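Local atomic coordinates of embryonic developmental protein tofu-6 (Caenorhabditis elegans, PDB entry 7OCX), a protein that probably takes part in 21U-RNA (piRNA) biogenesis as a component of the PETISCO complex, pairing with PID-3 through its RNA recognition motif domain. Residues K26-N29 against D30-F34; A68-D71 against E72-N76; L33-V36 against F37-F40. One frame throughout, in Å; residues are numbered along the deposited sequence.

Contact 1. Residues K26-N29 against D30-F34; sequences KAWN and DWNLF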
ATOM      1  N   LYS C  26      30.778 -20.392   6.963  1.00 53.68           N
ATOM      2  CA  LYS C  26      31.767 -19.588   6.247  1.00 53.64           C
ATOM      3  C   LYS C  26      31.450 -19.454   4.765  1.00 50.72           C
ATOM      4  O   LYS C  26      31.856 -18.472   4.130  1.00 49.81           O
ATOM      5  CB  LYS C  26      33.161 -20.202   6.405  1.00 58.04           C
ATOM      6  N   ALA C  27      30.751 -20.429   4.193  1.00 52.57           N
ATOM      7  CA  ALA C  27      30.516 -20.491   2.756  1.00 52.29           C
ATOM      8  C   ALA C  27      29.286 -19.707   2.318  1.00 54.67           C
ATOM      9  O   ALA C  27      29.011 -19.639   1.116  1.00 50.62           O
ATOM     10  CB  ALA C  27      30.360 -21.949   2.315  1.00 50.74           C
ATOM     11  N   TRP C  28      28.531 -19.137   3.254  1.00 47.49           N
ATOM     12  CA  TRP C  28      27.290 -18.462   2.903  1.00 37.99           C
ATOM     13  C   TRP C  28      27.611 -17.060   2.402  1.00 41.93           C
ATOM     14  O   TRP C  28      28.616 -16.450   2.784  1.00 45.95           O
ATOM     15  CB  TRP C  28      26.385 -18.341   4.131  1.00 42.70           C
ATOM     16  CG  TRP C  28      25.652 -19.576   4.488  1.00 41.09           C
ATOM     17  CD1 TRP C  28      26.019 -20.859   4.194  1.00 45.21           C
ATOM     18  CD2 TRP C  28      24.500 -19.672   5.328  1.00 44.61           C
ATOM     19  NE1 TRP C  28      25.134 -21.743   4.754  1.00 48.15           N
ATOM     20  CE2 TRP C  28      24.194 -21.041   5.461  1.00 46.17           C
ATOM     21  CE3 TRP C  28      23.682 -18.729   5.962  1.00 41.57           C
ATOM     22  CZ2 TRP C  28      23.103 -21.497   6.202  1.00 51.65           C
ATOM     23  CZ3 TRP C  28      22.597 -19.178   6.705  1.00 40.41           C
ATOM     24  CH2 TRP C  28      22.322 -20.553   6.822  1.00 44.97           C
ATOM     25  N   ASN C  29      26.731 -16.541   1.554  1.00 40.83           N
ATOM     26  CA  ASN C  29      26.753 -15.135   1.192  1.00 39.39           C
ATOM     27  C   ASN C  29      25.406 -14.560   1.676  1.00 40.98           C
ATOM     28  O   ASN C  29      24.615 -15.247   2.334  1.00 38.61           O
ATOM     29  CB  ASN C  29      27.013 -15.011  -0.307  1.00 44.44           C
ATOM     30  CG  ASN C  29      25.790 -15.268  -1.153  1.00 47.94           C
ATOM     31  OD1 ASN C  29      24.787 -15.781  -0.690  1.00 42.64           O
ATOM     32  ND2 ASN C  29      25.940 -15.042  -2.452  1.00 57.67           N
ATOM     33  N   ASP C  30      25.153 -13.299   1.353  1.00 37.89           N
ATOM     34  CA  ASP C  30      23.953 -12.659   1.866  1.00 38.68           C
ATOM     35  C   ASP C  30      22.686 -13.279   1.288  1.00 40.58           C
ATOM     36  O   ASP C  30      21.636 -13.243   1.946  1.00 36.02           O
ATOM     37  CB  ASP C  30      23.995 -11.162   1.591  1.00 39.06           C
ATOM     38  CG  ASP C  30      24.284 -10.831   0.146  1.00 44.97           C
ATOM     39  OD1 ASP C  30      24.584 -11.754  -0.662  1.00 48.78           O
ATOM     40  OD2 ASP C  30      24.186  -9.625  -0.182  1.00 53.80           O
ATOM     41  N   TRP C  31      22.750 -13.843   0.077  1.00 36.29           N
ATOM     42  CA  TRP C  31      21.571 -14.518  -0.456  1.00 36.59           C
ATOM     43  C   TRP C  31      21.254 -15.805   0.297  1.00 39.80           C
ATOM     44  O   TRP C  31      20.080 -16.134   0.475  1.00 36.55           O
ATOM     45  CB  TRP C  31      21.712 -14.802  -1.942  1.00 39.72           C
ATOM     46  CG  TRP C  31      21.596 -13.590  -2.773  1.00 38.93           C
ATOM     47  CD1 TRP C  31      22.618 -12.918  -3.382  1.00 38.23           C
ATOM     48  CD2 TRP C  31      20.400 -12.841  -3.056  1.00 40.60           C
ATOM     49  NE1 TRP C  31      22.136 -11.829  -4.056  1.00 42.55           N
ATOM     50  CE2 TRP C  31      20.779 -11.748  -3.859  1.00 38.37           C
ATOM     51  CE3 TRP C  31      19.048 -12.992  -2.713  1.00 43.46           C
ATOM     52  CZ2 TRP C  31      19.858 -10.825  -4.348  1.00 41.54           C
ATOM     53  CZ3 TRP C  31      18.131 -12.062  -3.174  1.00 38.81           C
ATOM     54  CH2 TRP C  31      18.537 -10.984  -3.972  1.00 36.57           C
ATOM     55  N   ASN C  32      22.265 -16.537   0.774  1.00 41.02           N
ATOM     56  CA  ASN C  32      21.987 -17.705   1.612  1.00 43.17           C
ATOM     57  C   ASN C  32      21.233 -17.295   2.877  1.00 42.22           C
ATOM     58  O   ASN C  32      20.251 -17.937   3.271  1.00 39.81           O
ATOM     59  CB  ASN C  32      23.300 -18.396   1.979  1.00 41.97           C
ATOM     60  CG  ASN C  32      24.035 -18.907   0.767  1.00 49.67           C
ATOM     61  OD1 ASN C  32      25.195 -18.557   0.546  1.00 44.78           O
ATOM     62  ND2 ASN C  32      23.380 -19.761  -0.013  1.00 51.00           N
ATOM     63  N   LEU C  33      21.715 -16.241   3.536  1.00 37.57           N
ATOM     64  CA  LEU C  33      21.085 -15.716   4.744  1.00 39.86           C
ATOM     65  C   LEU C  33      19.664 -15.247   4.458  1.00 36.97           C
ATOM     66  O   LEU C  33      18.726 -15.535   5.216  1.00 38.26           O
ATOM     67  CB  LEU C  33      21.943 -14.569   5.283  1.00 36.70           C
ATOM     68  CG  LEU C  33      21.516 -13.948   6.610  1.00 42.13           C
ATOM     69  CD1 LEU C  33      21.482 -14.983   7.717  1.00 42.74           C
ATOM     70  CD2 LEU C  33      22.449 -12.806   6.975  1.00 38.95           C
ATOM     71  N   PHE C  34      19.489 -14.512   3.362  1.00 37.80           N
ATOM     72  CA  PHE C  34      18.154 -14.083   2.965  1.00 38.26           C
ATOM     73  C   PHE C  34      17.211 -15.280   2.833  1.00 40.44           C
ATOM     74  O   PHE C  34      16.065 -15.241   3.301  1.00 35.73           O
ATOM     75  CB  PHE C  34      18.252 -13.293   1.652  1.00 35.01           C
ATOM     76  CG  PHE C  34      16.950 -13.154   0.930  1.00 33.99           C
ATOM     77  CD1 PHE C  34      16.052 -12.155   1.278  1.00 35.78           C
ATOM     78  CD2 PHE C  34      16.625 -14.027  -0.099  1.00 37.86           C
ATOM     79  CE1 PHE C  34      14.843 -12.029   0.623  1.00 36.04           C
ATOM     80  CE2 PHE C  34      15.418 -13.920  -0.755  1.00 43.62           C
ATOM     81  CZ  PHE C  34      14.517 -12.915  -0.397  1.00 38.15           C
TER

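Contact 2. Residues A68-D71 against E72-N76; sequences ADAD and EVRKN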
ATOM      1  N   ALA C  68       5.419  -8.547  12.743  1.00 39.01           N
ATOM      2  CA  ALA C  68       4.743  -9.834  12.637  1.00 46.17           C
ATOM      3  C   ALA C  68       5.643 -10.896  12.003  1.00 46.73           C
ATOM      4  O   ALA C  68       5.659 -12.043  12.463  1.00 55.89           O
ATOM      5  CB  ALA C  68       3.443  -9.665  11.846  1.00 52.94           C
ATOM      6  N   ASP C  69       6.394 -10.540  10.957  1.00 48.19           N
ATOM      7  CA  ASP C  69       7.374 -11.477  10.391  1.00 44.93           C
ATOM      8  C   ASP C  69       8.458 -11.816  11.404  1.00 49.58           C
ATOM      9  O   ASP C  69       8.875 -12.977  11.522  1.00 50.08           O
ATOM     10  CB  ASP C  69       8.031 -10.885   9.145  1.00 49.67           C
ATOM     11  CG  ASP C  69       7.068 -10.659   8.001  1.00 50.12           C
ATOM     12  OD1 ASP C  69       6.085 -11.417   7.892  1.00 47.52           O
ATOM     13  OD2 ASP C  69       7.308  -9.697   7.227  1.00 51.68           O
ATOM     14  N   ALA C  70       8.975 -10.797  12.100  1.00 42.64           N
ATOM     15  CA  ALA C  70      10.015 -11.009  13.100  1.00 42.72           C
ATOM     16  C   ALA C  70       9.514 -11.855  14.258  1.00 48.16           C
ATOM     17  O   ALA C  70      10.288 -12.621  14.847  1.00 49.32           O
ATOM     18  CB  ALA C  70      10.520  -9.664  13.621  1.00 40.87           C
ATOM     19  N   ASP C  71       8.234 -11.719  14.617  1.00 47.68           N
ATOM     20  CA  ASP C  71       7.675 -12.590  15.646  1.00 56.60           C
ATOM     21  C   ASP C  71       7.607 -14.042  15.168  1.00 54.65           C
ATOM     22  O   ASP C  71       7.875 -14.964  15.948  1.00 60.48           O
ATOM     23  CB  ASP C  71       6.287 -12.105  16.084  1.00 57.20           C
ATOM     24  CG  ASP C  71       6.349 -10.858  16.967  1.00 59.17           C
ATOM     25  OD1 ASP C  71       7.438 -10.552  17.503  1.00 56.08           O
ATOM     26  OD2 ASP C  71       5.298 -10.243  17.219  1.00 58.48           O
ATOM     27  N   GLU C  72       7.251 -14.269  13.892  1.00 59.66           N
ATOM     28  CA  GLU C  72       7.262 -15.639  13.366  1.00 64.98           C
ATOM     29  C   GLU C  72       8.665 -16.236  13.372  1.00 65.03           C
ATOM     30  O   GLU C  72       8.817 -17.458  13.478  1.00 69.03           O
ATOM     31  CB  GLU C  72       6.679 -15.702  11.947  1.00 68.30           C
ATOM     32  CG  GLU C  72       5.237 -15.208  11.792  1.00 80.25           C
ATOM     33  CD  GLU C  72       4.217 -16.351  11.713  1.00 99.99           C
ATOM     34  OE1 GLU C  72       3.054 -16.143  12.116  1.00 95.43           O
ATOM     35  OE2 GLU C  72       4.567 -17.447  11.219  1.00 95.00           O
ATOM     36  N   VAL C  73       9.703 -15.404  13.240  1.00 54.80           N
ATOM     37  CA  VAL C  73      11.062 -15.881  13.475  1.00 55.23           C
ATOM     38  C   VAL C  73      11.243 -16.255  14.938  1.00 61.57           C
ATOM     39  O   VAL C  73      11.639 -17.382  15.264  1.00 67.03           O
ATOM     40  CB  VAL C  73      12.096 -14.826  13.042  1.00 49.61           C
ATOM     41  CG1 VAL C  73      13.481 -15.208  13.537  1.00 50.39           C
ATOM     42  CG2 VAL C  73      12.098 -14.694  11.539  1.00 47.98           C
ATOM     43  N   ARG C  74      10.944 -15.321  15.845  1.00 54.46           N
ATOM     44  CA  ARG C  74      11.084 -15.597  17.272  1.00 61.27           C
ATOM     45  C   ARG C  74      10.358 -16.880  17.671  1.00 68.96           C
ATOM     46  O   ARG C  74      10.771 -17.549  18.628  1.00 68.83           O
ATOM     47  CB  ARG C  74      10.580 -14.391  18.083  1.00 57.80           C
ATOM     48  CG  ARG C  74      11.428 -13.113  17.888  1.00 52.53           C
ATOM     49  CD  ARG C  74      11.078 -11.952  18.835  1.00 62.05           C
ATOM     50  NE  ARG C  74      11.954 -10.811  18.597  1.00 57.19           N
ATOM     51  CZ  ARG C  74      11.700  -9.802  17.776  1.00 50.22           C
ATOM     52  NH1 ARG C  74      10.514  -9.642  17.216  1.00 51.02           N
ATOM     53  NH2 ARG C  74      12.673  -8.941  17.498  1.00 48.95           N
ATOM     54  N   LYS C  75       9.294 -17.255  16.943  1.00 70.98           N
ATOM     55  CA  LYS C  75       8.564 -18.477  17.286  1.00 81.41           C
ATOM     56  C   LYS C  75       9.386 -19.734  17.022  1.00 77.92           C
ATOM     57  O   LYS C  75       9.350 -20.679  17.822  1.00 83.24           O
ATOM     58  CB  LYS C  75       7.242 -18.598  16.520  1.00 79.86           C
ATOM     59  CG  LYS C  75       6.117 -17.676  16.946  1.00 83.82           C
ATOM     60  CD  LYS C  75       4.905 -17.799  16.019  1.00 81.95           C
ATOM     61  CE  LYS C  75       4.511 -16.443  15.440  1.00 89.58           C
ATOM     62  NZ  LYS C  75       3.400 -15.769  16.185  1.00 93.09           N
ATOM     63  N   ASN C  76      10.098 -19.786  15.888  1.00 70.40           N
ATOM     64  CA  ASN C  76      10.823 -20.989  15.502  1.00 73.33           C
ATOM     65  C   ASN C  76      12.192 -21.088  16.152  1.00 75.62           C
ATOM     66  O   ASN C  76      12.974 -21.975  15.793  1.00 73.37           O
ATOM     67  CB  ASN C  76      10.992 -21.075  13.984  1.00 77.97           C
ATOM     68  CG  ASN C  76       9.671 -21.115  13.253  1.00 83.32           C
ATOM     69  OD1 ASN C  76       8.802 -20.275  13.481  1.00 78.64           O
ATOM     70  ND2 ASN C  76       9.481 -22.146  12.428  1.00 82.45           N
TER

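Contact 3. Residues L33-V36 against F37-F40; sequences LFHV and FQNF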
ATOM      1  N   LEU C  33      21.715 -16.241   3.536  1.00 37.57           N
ATOM      2  CA  LEU C  33      21.085 -15.716   4.744  1.00 39.86           C
ATOM      3  C   LEU C  33      19.664 -15.247   4.458  1.00 36.97           C
ATOM      4  O   LEU C  33      18.726 -15.535   5.216  1.00 38.26           O
ATOM      5  CB  LEU C  33      21.943 -14.569   5.283  1.00 36.70           C
ATOM      6  CG  LEU C  33      21.516 -13.948   6.610  1.00 42.13           C
ATOM      7  CD1 LEU C  33      21.482 -14.983   7.717  1.00 42.74           C
ATOM      8  CD2 LEU C  33      22.449 -12.806   6.975  1.00 38.95           C
ATOM      9  N   PHE C  34      19.489 -14.512   3.362  1.00 37.80           N
ATOM     10  CA  PHE C  34      18.154 -14.083   2.965  1.00 38.26           C
ATOM     11  C   PHE C  34      17.211 -15.280   2.833  1.00 40.44           C
ATOM     12  O   PHE C  34      16.065 -15.241   3.301  1.00 35.73           O
ATOM     13  CB  PHE C  34      18.252 -13.293   1.652  1.00 35.01           C
ATOM     14  CG  PHE C  34      16.950 -13.154   0.930  1.00 33.99           C
ATOM     15  CD1 PHE C  34      16.052 -12.155   1.278  1.00 35.78           C
ATOM     16  CD2 PHE C  34      16.625 -14.027  -0.099  1.00 37.86           C
ATOM     17  CE1 PHE C  34      14.843 -12.029   0.623  1.00 36.04           C
ATOM     18  CE2 PHE C  34      15.418 -13.920  -0.755  1.00 43.62           C
ATOM     19  CZ  PHE C  34      14.517 -12.915  -0.397  1.00 38.15           C
ATOM     20  N   HIS C  35      17.686 -16.357   2.195  1.00 40.29           N
ATOM     21  CA  HIS C  35      16.799 -17.493   1.934  1.00 43.87           C
ATOM     22  C   HIS C  35      16.309 -18.103   3.244  1.00 41.95           C
ATOM     23  O   HIS C  35      15.154 -18.532   3.350  1.00 42.88           O
ATOM     24  CB  HIS C  35      17.479 -18.588   1.094  1.00 38.97           C
ATOM     25  CG  HIS C  35      17.737 -18.215  -0.337  1.00 47.94           C
ATOM     26  ND1 HIS C  35      16.913 -17.377  -1.059  1.00 51.73           N
ATOM     27  CD2 HIS C  35      18.681 -18.653  -1.211  1.00 57.95           C
ATOM     28  CE1 HIS C  35      17.381 -17.251  -2.290  1.00 46.44           C
ATOM     29  NE2 HIS C  35      18.446 -18.025  -2.414  1.00 56.77           N
ATOM     30  N   VAL C  36      17.187 -18.189   4.242  1.00 38.82           N
ATOM     31  CA  VAL C  36      16.777 -18.757   5.518  1.00 41.93           C
ATOM     32  C   VAL C  36      15.667 -17.928   6.141  1.00 40.94           C
ATOM     33  O   VAL C  36      14.689 -18.477   6.662  1.00 39.95           O
ATOM     34  CB  VAL C  36      17.972 -18.887   6.476  1.00 43.63           C
ATOM     35  CG1 VAL C  36      17.463 -19.166   7.895  1.00 47.76           C
ATOM     36  CG2 VAL C  36      18.875 -19.982   5.980  1.00 47.97           C
ATOM     37  N   PHE C  37      15.811 -16.597   6.122  1.00 39.66           N
ATOM     38  CA  PHE C  37      14.831 -15.756   6.798  1.00 33.96           C
ATOM     39  C   PHE C  37      13.594 -15.513   5.957  1.00 33.45           C
ATOM     40  O   PHE C  37      12.510 -15.306   6.510  1.00 40.21           O
ATOM     41  CB  PHE C  37      15.492 -14.456   7.256  1.00 36.46           C
ATOM     42  CG  PHE C  37      16.282 -14.655   8.494  1.00 39.01           C
ATOM     43  CD1 PHE C  37      17.539 -15.214   8.448  1.00 39.93           C
ATOM     44  CD2 PHE C  37      15.700 -14.402   9.728  1.00 41.13           C
ATOM     45  CE1 PHE C  37      18.229 -15.479   9.613  1.00 42.52           C
ATOM     46  CE2 PHE C  37      16.394 -14.649  10.894  1.00 42.61           C
ATOM     47  CZ  PHE C  37      17.661 -15.190  10.832  1.00 44.46           C
ATOM     48  N   GLN C  38      13.701 -15.602   4.641  1.00 35.60           N
ATOM     49  CA  GLN C  38      12.512 -15.475   3.816  1.00 38.78           C
ATOM     50  C   GLN C  38      11.453 -16.528   4.135  1.00 41.53           C
ATOM     51  O   GLN C  38      10.268 -16.311   3.857  1.00 41.98           O
ATOM     52  CB  GLN C  38      12.886 -15.586   2.346  1.00 42.62           C
ATOM     53  CG  GLN C  38      12.004 -14.788   1.463  1.00 45.83           C
ATOM     54  CD  GLN C  38      11.975 -15.360   0.069  1.00 49.82           C
ATOM     55  OE1 GLN C  38      12.734 -16.277  -0.253  1.00 51.78           O
ATOM     56  NE2 GLN C  38      11.091 -14.834  -0.765  1.00 48.46           N
ATOM     57  N   ASN C  39      11.850 -17.702   4.637  1.00 49.63           N
ATOM     58  CA  ASN C  39      10.851 -18.717   4.966  1.00 50.75           C
ATOM     59  C   ASN C  39       9.894 -18.273   6.064  1.00 52.38           C
ATOM     60  O   ASN C  39       8.834 -18.885   6.232  1.00 54.76           O
ATOM     61  CB  ASN C  39      11.510 -20.029   5.398  1.00 60.48           C
ATOM     62  CG  ASN C  39      12.270 -20.730   4.291  1.00 66.84           C
ATOM     63  OD1 ASN C  39      11.863 -20.721   3.126  1.00 71.73           O
ATOM     64  ND2 ASN C  39      13.406 -21.316   4.647  1.00 67.17           N
ATOM     65  N   PHE C  40      10.256 -17.255   6.838  1.00 45.17           N
ATOM     66  CA  PHE C  40       9.436 -16.752   7.934  1.00 49.36           C
ATOM     67  C   PHE C  40       8.635 -15.519   7.567  1.00 46.63           C
ATOM     68  O   PHE C  40       7.750 -15.121   8.336  1.00 49.22           O
ATOM     69  CB  PHE C  40      10.330 -16.445   9.140  1.00 49.03           C
ATOM     70  CG  PHE C  40      11.133 -17.623   9.586  1.00 56.11           C
ATOM     71  CD1 PHE C  40      12.494 -17.668   9.369  1.00 55.30           C
ATOM     72  CD2 PHE C  40      10.518 -18.697  10.216  1.00 63.95           C
ATOM     73  CE1 PHE C  40      13.234 -18.760   9.765  1.00 60.93           C
ATOM     74  CE2 PHE C  40      11.253 -19.793  10.622  1.00 66.90           C
ATOM     75  CZ  PHE C  40      12.615 -19.825  10.393  1.00 71.13           C
TER

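Contact 1. Residues K26-N29 against D30-F34
N32 OD1 takes the backbone N-H of N29 at 2.7 Å, the donor lying in the carbonyl plane on a lone pair and the N-H...O angle reaching 162°. The bond is returned: N32 N reaches N29 OD1 at 3.0 Å, this time nearly along the C=O axis. Each asparagine side chain thus holds the other's backbone amide, a reciprocal pairing that meets the definition of a capping box, with N29 as the N-cap of helix 30-38. The torsion of N29 (chi1 79°) sets CG between its own backbone N and carbonyl carbon, which folds OD1 back over the first helical turn. At the next residue, L33 N donates to N29 O at 3.3 Å, a long but straight bond and the first i to i+4 bond from the cap. In this RNA recognition motif the box starts the first helix directly after the loop that leaves strand 18-25. W28 flanks it: CB of N32 sits 3.6 Å from W28 CG, approaching the indole obliquely, while the ring and amide planes are 48° apart. The same indole meets F87 edge-to-face. W31 brings its CB to 3.5 Å from N29 OD1, and its ring meets F57 of the PID-3 chain. D30 OD2 forms salt bridges with R47 and with K56 of the PID-3 chain.

Contact 2. Residues A68-D71 against E72-N76
The charged contact joins D71 and R74, one helical turn apart: R74 NH1 donates to D71 OD1 at 3.2 Å in a salt bridge whose N-H...O angle is 144°. The oxygen lies at the guanidinium edge, near its plane, but is itself approached on the anti side and somewhat out of the carboxylate plane; the two flat groups are steeply inclined to each other. R74 NH1 also donates to D16 O, and NH2 pairs with D93 OD1, while D71 OD2 forms a salt bridge with R73 of the PID-3 chain, so the bridge belongs to a wider charged network that reaches the partner protein. Such a network would probably favour the ionised form of both groups.

Backbone bonds supply the second kind of interaction. R74 N to A70 O, at 3.0 Å and 171°, is the straightest of four successive i to i+4 bonds, whereas K75 N to D71 O, at 2.9 Å, is bent to 135° near the end of helix 67-75, the second helix of the RNA recognition motif.

Van der Waals contacts, mostly of side-chain carbons on backbone carbonyls, make the third kind. The R74 chain, extended from CG to NE, runs back along the helix and brings NH1 to 3.6 Å from A70 CB. V73 CB rests 3.4 Å from A70 O, and both side chains pack on F19 of strand 18-25. On another flank, E72 CG lies 3.3 Å from A68 O, and K75 CG comes to 3.4 Å from D71 O.

Contact 3. Residues L33-V36 against F37-F40
Q38 N donates to F34 O at 2.7 Å and F37 N to L33 O at 3.2 Å, the two i to i+4 bonds near the C-terminal end of helix 30-38, the first helix of the RNA recognition motif. The carbonyls of L33 and F34 are thus each taken by a backbone N-H. Beyond them F40 N is satisfied by a hydrogen bond to F37 O at 3.0 Å, which gives that carbonyl a donor from the turn. L33 O also lies at the edge of the F37 ring, near its plane, 3.5 Å from F37 CD1. The amide of Q38 lies against aromatic carbon: its CD is 3.6 Å from F34 CZ, with the amide and ring planes only 26° apart. A chain extended beyond CG (chi2 -155°) carries it along the ring, and Q61 of the PID-3 chain packs on both side chains. With an alanine here, the rim of the F34 ring would probably lose the cover of the amide, and the packing against Q61 of the PID-3 chain would be weakened. L33 and F37 run side by side, L33 CD1 touching F37 CE1. At the turn, F40 CE1 approaches V36 O to 3.4 Å.

Contacts 1 and 3 both use helix 30-38, contact 1 entering it from the loop and contact 3 leaving it: they share L33 and F34, their centres are 10 Å apart, and W28 CH2 of the first packs on V36 CG2 of the second at 3.6 Å. Contact 2 lies on the other helix, 67-75, with its centre 12 Å from that of contact 3. Here helix 67-75 meets the other helix, V73 CG1 reaching F37 CE2 at 4.0 Å, and the turn after it, V73 CG2 touching F40 CB at 3.5 Å. Contacts 1 and 2 do not touch; their centres are 20 Å apart and their nearest atoms about 9 Å. All three contacts have residues that reach the PID-3 chain, consistent with a helical side used for protein pairing.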